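Local coordinates for single-stranded DNA-binding protein (Mycobacterium smegmatis, PDB 5GQO) that probably binds single-stranded DNA with OB-fold subunits that assemble as a tetramer, at residues B[94-106]-B[117-131]. Sequence-based numbering, arbitrary orientation.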
ATOM      1  N   ASP B  94     -22.757   4.206   2.265  1.00 41.37           N
ATOM      2  CA  ASP B  94     -22.093   4.544   1.012  1.00 43.97           C
ATOM      3  C   ASP B  94     -20.785   3.758   0.876  1.00 45.76           C
ATOM      4  O   ASP B  94     -20.091   3.402   1.864  1.00 37.85           O
ATOM      5  CB  ASP B  94     -21.760   6.039   0.890  1.00 47.95           C
ATOM      6  CG  ASP B  94     -22.991   6.934   0.722  1.00 46.34           C
ATOM      7  OD1 ASP B  94     -24.022   6.458   0.260  1.00 46.24           O
ATOM      8  OD2 ASP B  94     -22.901   8.139   1.081  1.00 51.10           O
ATOM      9  N   SER B  95     -20.462   3.498  -0.375  1.00 44.18           N
ATOM     10  CA  SER B  95     -19.254   2.794  -0.724  1.00 45.24           C
ATOM     11  C   SER B  95     -18.154   3.821  -0.645  1.00 41.23           C
ATOM     12  O   SER B  95     -18.415   4.950  -0.978  1.00 52.51           O
ATOM     13  CB  SER B  95     -19.387   2.276  -2.146  1.00 43.43           C
ATOM     14  OG  SER B  95     -19.172   3.383  -3.012  1.00 44.65           O
ATOM     15  N   VAL B  96     -16.958   3.448  -0.179  1.00 38.57           N
ATOM     16  CA  VAL B  96     -15.851   4.394   0.000  1.00 40.65           C
ATOM     17  C   VAL B  96     -14.505   3.846  -0.386  1.00 40.22           C
ATOM     18  O   VAL B  96     -14.226   2.653  -0.201  1.00 40.57           O
ATOM     19  CB  VAL B  96     -15.547   4.768   1.490  1.00 41.92           C
ATOM     20  CG1 VAL B  96     -15.779   6.194   1.766  1.00 46.17           C
ATOM     21  CG2 VAL B  96     -16.262   3.890   2.480  1.00 42.93           C
ATOM     22  N   VAL B  97     -13.636   4.762  -0.804  1.00 40.18           N
ATOM     23  CA  VAL B  97     -12.202   4.519  -0.953  1.00 37.09           C
ATOM     24  C   VAL B  97     -11.553   5.417   0.081  1.00 37.54           C
ATOM     25  O   VAL B  97     -11.811   6.617   0.073  1.00 36.03           O
ATOM     26  CB  VAL B  97     -11.725   4.939  -2.338  1.00 38.80           C
ATOM     27  CG1 VAL B  97     -10.232   4.729  -2.504  1.00 42.61           C
ATOM     28  CG2 VAL B  97     -12.433   4.116  -3.371  1.00 41.52           C
ATOM     29  N   VAL B  98     -10.735   4.851   0.955  1.00 35.50           N
ATOM     30  CA  VAL B  98     -10.056   5.620   1.995  1.00 35.73           C
ATOM     31  C   VAL B  98      -8.534   5.408   1.915  1.00 38.34           C
ATOM     32  O   VAL B  98      -8.043   4.262   1.948  1.00 38.64           O
ATOM     33  CB  VAL B  98     -10.483   5.163   3.382  1.00 34.74           C
ATOM     34  CG1 VAL B  98      -9.701   5.910   4.422  1.00 35.60           C
ATOM     35  CG2 VAL B  98     -11.965   5.379   3.574  1.00 34.00           C
ATOM     36  N   VAL B  99      -7.804   6.514   1.841  1.00 35.82           N
ATOM     37  CA  VAL B  99      -6.374   6.507   1.840  1.00 35.20           C
ATOM     38  C   VAL B  99      -5.844   7.347   3.001  1.00 36.76           C
ATOM     39  O   VAL B  99      -6.374   8.410   3.248  1.00 38.50           O
ATOM     40  CB  VAL B  99      -5.842   7.112   0.575  1.00 36.57           C
ATOM     41  CG1 VAL B  99      -4.304   7.070   0.560  1.00 33.75           C
ATOM     42  CG2 VAL B  99      -6.393   6.344  -0.590  1.00 41.51           C
ATOM     43  N   GLY B 100      -4.821   6.857   3.714  1.00 38.49           N
ATOM     44  CA  GLY B 100      -4.188   7.655   4.755  1.00 35.77           C
ATOM     45  C   GLY B 100      -3.089   6.921   5.500  1.00 36.24           C
ATOM     46  O   GLY B 100      -2.277   6.244   4.908  1.00 39.97           O
ATOM     47  N   HIS B 101      -3.102   7.015   6.817  1.00 34.37           N
ATOM     48  CA  HIS B 101      -2.097   6.368   7.621  1.00 37.38           C
ATOM     49  C   HIS B 101      -2.761   5.661   8.751  1.00 34.52           C
ATOM     50  O   HIS B 101      -3.740   6.148   9.285  1.00 36.86           O
ATOM     51  CB  HIS B 101      -1.042   7.380   8.088  1.00 37.53           C
ATOM     52  CG  HIS B 101      -0.334   8.043   6.955  1.00 35.67           C
ATOM     53  ND1 HIS B 101       0.743   7.473   6.309  1.00 42.35           N
ATOM     54  CD2 HIS B 101      -0.549   9.226   6.350  1.00 37.72           C
ATOM     55  CE1 HIS B 101       1.158   8.267   5.337  1.00 36.69           C
ATOM     56  NE2 HIS B 101       0.406   9.349   5.360  1.00 39.02           N
ATOM     57  N   LEU B 102      -2.230   4.503   9.123  1.00 34.13           N
ATOM     58  CA  LEU B 102      -2.872   3.674  10.160  1.00 37.01           C
ATOM     59  C   LEU B 102      -2.214   3.796  11.545  1.00 37.07           C
ATOM     60  O   LEU B 102      -0.990   3.884  11.626  1.00 41.37           O
ATOM     61  CB  LEU B 102      -2.796   2.221   9.691  1.00 37.25           C
ATOM     62  CG  LEU B 102      -3.674   1.218  10.434  1.00 37.45           C
ATOM     63  CD1 LEU B 102      -5.137   1.521  10.205  1.00 39.14           C
ATOM     64  CD2 LEU B 102      -3.333  -0.120   9.865  1.00 39.57           C
ATOM     65  N   TYR B 103      -3.015   3.774  12.599  1.00 37.46           N
ATOM     66  CA  TYR B 103      -2.576   4.083  13.985  1.00 44.99           C
ATOM     67  C   TYR B 103      -3.262   3.118  14.884  1.00 45.74           C
ATOM     68  O   TYR B 103      -4.376   2.714  14.577  1.00 40.48           O
ATOM     69  CB  TYR B 103      -2.980   5.531  14.487  1.00 44.93           C
ATOM     70  CG  TYR B 103      -2.248   6.569  13.716  1.00 52.18           C
ATOM     71  CD1 TYR B 103      -0.878   6.828  13.983  1.00 57.99           C
ATOM     72  CD2 TYR B 103      -2.856   7.248  12.643  1.00 53.14           C
ATOM     73  CE1 TYR B 103      -0.140   7.756  13.225  1.00 53.58           C
ATOM     74  CE2 TYR B 103      -2.113   8.185  11.870  1.00 60.40           C
ATOM     75  CZ  TYR B 103      -0.757   8.425  12.157  1.00 58.31           C
ATOM     76  OH  TYR B 103      -0.045   9.321  11.394  1.00 54.64           O
ATOM     77  N   THR B 104      -2.620   2.744  15.996  1.00 50.27           N
ATOM     78  CA  THR B 104      -3.350   2.099  17.087  1.00 52.09           C
ATOM     79  C   THR B 104      -3.365   3.066  18.266  1.00 47.48           C
ATOM     80  O   THR B 104      -2.355   3.649  18.641  1.00 48.32           O
ATOM     81  CB  THR B 104      -2.784   0.693  17.526  1.00 49.78           C
ATOM     82  OG1 THR B 104      -1.408   0.604  17.244  1.00 50.46           O
ATOM     83  CG2 THR B 104      -3.410  -0.456  16.763  1.00 56.05           C
ATOM     84  N   ASN B 105      -4.520   3.150  18.882  1.00 49.87           N
ATOM     85  CA  ASN B 105      -4.743   3.914  20.090  1.00 57.66           C
ATOM     86  C   ASN B 105      -5.088   2.985  21.210  1.00 64.66           C
ATOM     87  O   ASN B 105      -6.092   2.271  21.088  1.00 53.21           O
ATOM     88  CB  ASN B 105      -5.952   4.783  19.849  1.00 66.22           C
ATOM     89  CG  ASN B 105      -5.600   6.201  19.578  1.00 68.34           C
ATOM     90  OD1 ASN B 105      -4.426   6.579  19.434  1.00 69.17           O
ATOM     91  ND2 ASN B 105      -6.639   7.008  19.455  1.00 77.68           N
ATOM     92  N   GLU B 106      -4.272   2.979  22.277  1.00 79.85           N
ATOM     93  CA  GLU B 106      -4.463   2.037  23.404  1.00 94.14           C
ATOM     94  C   GLU B 106      -5.573   2.485  24.384  1.00 97.75           C
ATOM     95  O   GLU B 106      -6.067   1.638  25.131  1.00 98.26           O
ATOM     96  CB  GLU B 106      -3.132   1.753  24.139  1.00 88.39           C
ATOM     97  N   SER B 117      -7.761   0.504  19.867  1.00 72.98           N
ATOM     98  CA  SER B 117      -8.552   0.619  18.638  1.00 62.30           C
ATOM     99  C   SER B 117      -7.691   1.058  17.452  1.00 59.38           C
ATOM    100  O   SER B 117      -6.787   1.877  17.586  1.00 61.07           O
ATOM    101  CB  SER B 117      -9.684   1.622  18.827  1.00 66.09           C
ATOM    102  OG  SER B 117      -9.210   2.966  18.724  1.00 66.11           O
ATOM    103  N   VAL B 118      -8.005   0.512  16.287  1.00 63.26           N
ATOM    104  CA  VAL B 118      -7.227   0.737  15.094  1.00 59.37           C
ATOM    105  C   VAL B 118      -7.913   1.772  14.234  1.00 50.84           C
ATOM    106  O   VAL B 118      -9.095   1.668  13.968  1.00 50.23           O
ATOM    107  CB  VAL B 118      -7.010  -0.591  14.367  1.00 60.26           C
ATOM    108  CG1 VAL B 118      -7.968  -0.766  13.239  1.00 53.82           C
ATOM    109  CG2 VAL B 118      -5.581  -0.653  13.861  1.00 69.73           C
ATOM    110  N   GLU B 119      -7.183   2.829  13.877  1.00 48.41           N
ATOM    111  CA  GLU B 119      -7.796   3.994  13.266  1.00 43.80           C
ATOM    112  C   GLU B 119      -6.987   4.514  12.120  1.00 39.90           C
ATOM    113  O   GLU B 119      -5.768   4.374  12.106  1.00 42.22           O
ATOM    114  CB  GLU B 119      -7.924   5.116  14.287  1.00 50.80           C
ATOM    115  CG  GLU B 119      -8.896   4.798  15.414  1.00 55.27           C
ATOM    116  CD  GLU B 119      -8.963   5.915  16.428  1.00 58.85           C
ATOM    117  OE1 GLU B 119      -8.741   7.082  16.054  1.00 61.82           O
ATOM    118  OE2 GLU B 119      -9.218   5.619  17.602  1.00 69.34           O
ATOM    119  N   VAL B 120      -7.672   5.132  11.172  1.00 32.31           N
ATOM    120  CA  VAL B 120      -7.026   5.696  10.031  1.00 37.48           C
ATOM    121  C   VAL B 120      -7.075   7.216  10.070  1.00 40.58           C
ATOM    122  O   VAL B 120      -8.149   7.795  10.249  1.00 44.03           O
ATOM    123  CB  VAL B 120      -7.750   5.244   8.745  1.00 41.61           C
ATOM    124  CG1 VAL B 120      -7.100   5.870   7.507  1.00 42.42           C
ATOM    125  CG2 VAL B 120      -7.771   3.747   8.658  1.00 41.34           C
ATOM    126  N   ARG B 121      -5.929   7.869   9.916  1.00 40.10           N
ATOM    127  CA  ARG B 121      -5.943   9.309   9.685  1.00 43.65           C
ATOM    128  C   ARG B 121      -6.008   9.476   8.181  1.00 41.49           C
ATOM    129  O   ARG B 121      -4.973   9.375   7.503  1.00 40.04           O
ATOM    130  CB  ARG B 121      -4.691  10.015  10.224  1.00 46.04           C
ATOM    131  CG  ARG B 121      -4.528  11.463   9.744  1.00 49.26           C
ATOM    132  CD  ARG B 121      -4.370  12.391  10.914  1.00 56.89           C
ATOM    133  NE  ARG B 121      -2.971  12.529  11.299  1.00 62.67           N
ATOM    134  CZ  ARG B 121      -2.477  12.317  12.541  1.00 66.46           C
ATOM    135  NH1 ARG B 121      -3.232  11.940  13.594  1.00 49.52           N
ATOM    136  NH2 ARG B 121      -1.182  12.504  12.721  1.00 65.79           N
ATOM    137  N   ALA B 122      -7.199   9.779   7.672  1.00 38.41           N
ATOM    138  CA  ALA B 122      -7.392   9.851   6.240  1.00 39.29           C
ATOM    139  C   ALA B 122      -6.795  11.095   5.651  1.00 38.61           C
ATOM    140  O   ALA B 122      -6.812  12.159   6.264  1.00 48.10           O
ATOM    141  CB  ALA B 122      -8.872   9.764   5.887  1.00 41.63           C
ATOM    142  N   THR B 123      -6.267  10.923   4.452  1.00 37.63           N
ATOM    143  CA  THR B 123      -5.707  11.948   3.586  1.00 37.54           C
ATOM    144  C   THR B 123      -6.577  12.193   2.350  1.00 38.24           C
ATOM    145  O   THR B 123      -6.593  13.273   1.815  1.00 40.95           O
ATOM    146  CB  THR B 123      -4.331  11.370   3.106  1.00 45.32           C
ATOM    147  OG1 THR B 123      -3.313  11.823   3.987  1.00 40.68           O
ATOM    148  CG2 THR B 123      -3.951  11.731   1.657  1.00 50.73           C
ATOM    149  N   ALA B 124      -7.232  11.152   1.851  1.00 37.18           N
ATOM    150  CA  ALA B 124      -8.143  11.270   0.733  1.00 37.13           C
ATOM    151  C   ALA B 124      -9.236  10.237   0.920  1.00 37.62           C
ATOM    152  O   ALA B 124      -8.987   9.132   1.372  1.00 40.18           O
ATOM    153  CB  ALA B 124      -7.419  11.046  -0.564  1.00 40.57           C
ATOM    154  N   VAL B 125     -10.466  10.649   0.687  1.00 35.50           N
ATOM    155  CA  VAL B 125     -11.583   9.778   0.741  1.00 34.25           C
ATOM    156  C   VAL B 125     -12.435  10.129  -0.454  1.00 38.56           C
ATOM    157  O   VAL B 125     -12.551  11.284  -0.834  1.00 37.57           O
ATOM    158  CB  VAL B 125     -12.419  10.004   1.992  1.00 35.68           C
ATOM    159  CG1 VAL B 125     -13.624   9.050   2.026  1.00 37.30           C
ATOM    160  CG2 VAL B 125     -11.596   9.786   3.220  1.00 36.03           C
ATOM    161  N   GLY B 126     -13.036   9.127  -1.048  1.00 38.32           N
ATOM    162  CA  GLY B 126     -13.936   9.351  -2.154  1.00 39.74           C
ATOM    163  C   GLY B 126     -14.918   8.217  -2.165  1.00 38.75           C
ATOM    164  O   GLY B 126     -14.658   7.174  -1.570  1.00 38.83           O
ATOM    165  N   PRO B 127     -16.044   8.393  -2.857  1.00 36.41           N
ATOM    166  CA  PRO B 127     -16.939   7.299  -3.163  1.00 35.13           C
ATOM    167  C   PRO B 127     -16.251   6.312  -4.166  1.00 32.31           C
ATOM    168  O   PRO B 127     -15.394   6.715  -4.939  1.00 31.97           O
ATOM    169  CB  PRO B 127     -18.114   8.022  -3.802  1.00 37.30           C
ATOM    170  CG  PRO B 127     -17.514   9.183  -4.473  1.00 35.57           C
ATOM    171  CD  PRO B 127     -16.458   9.627  -3.530  1.00 39.67           C
ATOM    172  N   ASP B 128     -16.622   5.049  -4.142  1.00 30.81           N
ATOM    173  CA  ASP B 128     -16.020   4.032  -5.038  1.00 32.78           C
ATOM    174  C   ASP B 128     -16.830   4.034  -6.301  1.00 35.08           C
ATOM    175  O   ASP B 128     -17.949   3.530  -6.291  1.00 34.23           O
ATOM    176  CB  ASP B 128     -16.065   2.645  -4.371  1.00 33.98           C
ATOM    177  CG  ASP B 128     -15.426   1.529  -5.215  1.00 37.17           C
ATOM    178  OD1 ASP B 128     -14.973   1.774  -6.345  1.00 34.61           O
ATOM    179  OD2 ASP B 128     -15.351   0.378  -4.713  1.00 38.28           O
ATOM    180  N   LEU B 129     -16.266   4.601  -7.373  1.00 34.78           N
ATOM    181  CA  LEU B 129     -16.940   4.683  -8.670  1.00 38.34           C
ATOM    182  C   LEU B 129     -17.074   3.351  -9.426  1.00 37.36           C
ATOM    183  O   LEU B 129     -17.673   3.326 -10.497  1.00 36.38           O
ATOM    184  CB  LEU B 129     -16.269   5.723  -9.588  1.00 36.57           C
ATOM    185  CG  LEU B 129     -16.244   7.168  -9.047  1.00 37.73           C
ATOM    186  CD1 LEU B 129     -15.510   8.145  -9.975  1.00 36.45           C
ATOM    187  CD2 LEU B 129     -17.662   7.640  -8.809  1.00 39.50           C
ATOM    188  N   SER B 130     -16.615   2.248  -8.854  1.00 35.76           N
ATOM    189  CA  SER B 130     -16.972   0.927  -9.413  1.00 39.51           C
ATOM    190  C   SER B 130     -18.372   0.523  -9.001  1.00 39.09           C
ATOM    191  O   SER B 130     -18.949  -0.365  -9.580  1.00 41.96           O
ATOM    192  CB  SER B 130     -15.983  -0.164  -8.993  1.00 36.81           C
ATOM    193  OG  SER B 130     -16.089  -0.437  -7.623  1.00 32.83           O
ATOM    194  N   ARG B 131     -18.920   1.201  -8.006  1.00 42.92           N
ATOM    195  CA  ARG B 131     -20.180   0.810  -7.424  1.00 41.14           C
ATOM    196  C   ARG B 131     -21.201   1.946  -7.405  1.00 41.54           C
ATOM    197  O   ARG B 131     -22.303   1.781  -6.847  1.00 43.31           O
ATOM    198  CB  ARG B 131     -19.926   0.308  -5.993  1.00 42.10           C
ATOM    199  CG  ARG B 131     -19.259  -1.049  -5.933  1.00 43.24           C
ATOM    200  CD  ARG B 131     -19.141  -1.547  -4.524  1.00 43.61           C
ATOM    201  NE  ARG B 131     -17.974  -0.938  -3.919  1.00 45.15           N
ATOM    202  CZ  ARG B 131     -17.812  -0.798  -2.603  1.00 50.97           C
ATOM    203  NH1 ARG B 131     -18.771  -1.197  -1.740  1.00 45.89           N
ATOM    204  NH2 ARG B 131     -16.688  -0.200  -2.134  1.00 47.33           N
TER
HETATM  205  O   HOH W   1      -0.681  11.244   9.279  1.00 59.71           O
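Tyr103 and Arg121 meet across an antiparallel beta hairpin of the OB-fold barrel, in which strand 95-105 pairs first with 124-126 and then with 117-122. Tyr103 CE2 stands over the centre of one face of the Arg121 guanidinium, the two planes 27° apart, while the ring edge takes Arg121 CB, 3.6 Å from Tyr103 CE2. Bends in the Arg121 chain beyond CB bring its guanidinium back past the CE2 and OH side of the ring; a water donates to Tyr103 OH and accepts weakly from Arg121 NE, and the phenol also bonds Glu25. On the opposite face of the sheet Leu102 CD1 packs against Val120 CG2 (3.8 Å), and Val120 CG1 meets Val98 CG1 (4.0 Å). Phe28 of the same chain covers Val120 and Val76 covers Val98, Leu82 of helix 80-89 packs on Ala122 and Val125, and Leu102 also meets Phe28 of a third subunit.

Both strands turn a corner at a classic beta bulge, where Thr123 and Ala124 face Val99. Val99 O accepts both amides, Thr123 N at 2.8 Å in the carbonyl plane and Ala124 N at 3.2 Å, tilted 30° from it. Beyond the corner Val96 CG1 touches Val125 CG1 (3.6 Å), and Val97 packs on Val97 of a second subunit.

At the far end Ser95 CB sits over the centre of the Arg131 guanidinium, 3.5 Å from Arg131 CZ. Asp128 fixes that plane: Arg131 NE and NH2 grip Asp128 OD2 side-on in a salt bridge, and Gly32 and Asn33 take further guanidinium N-H groups. With Ser95 OG set between its own N and carbonyl carbon (chi1 77°), it accepts from Asp128 N at 3.2 Å.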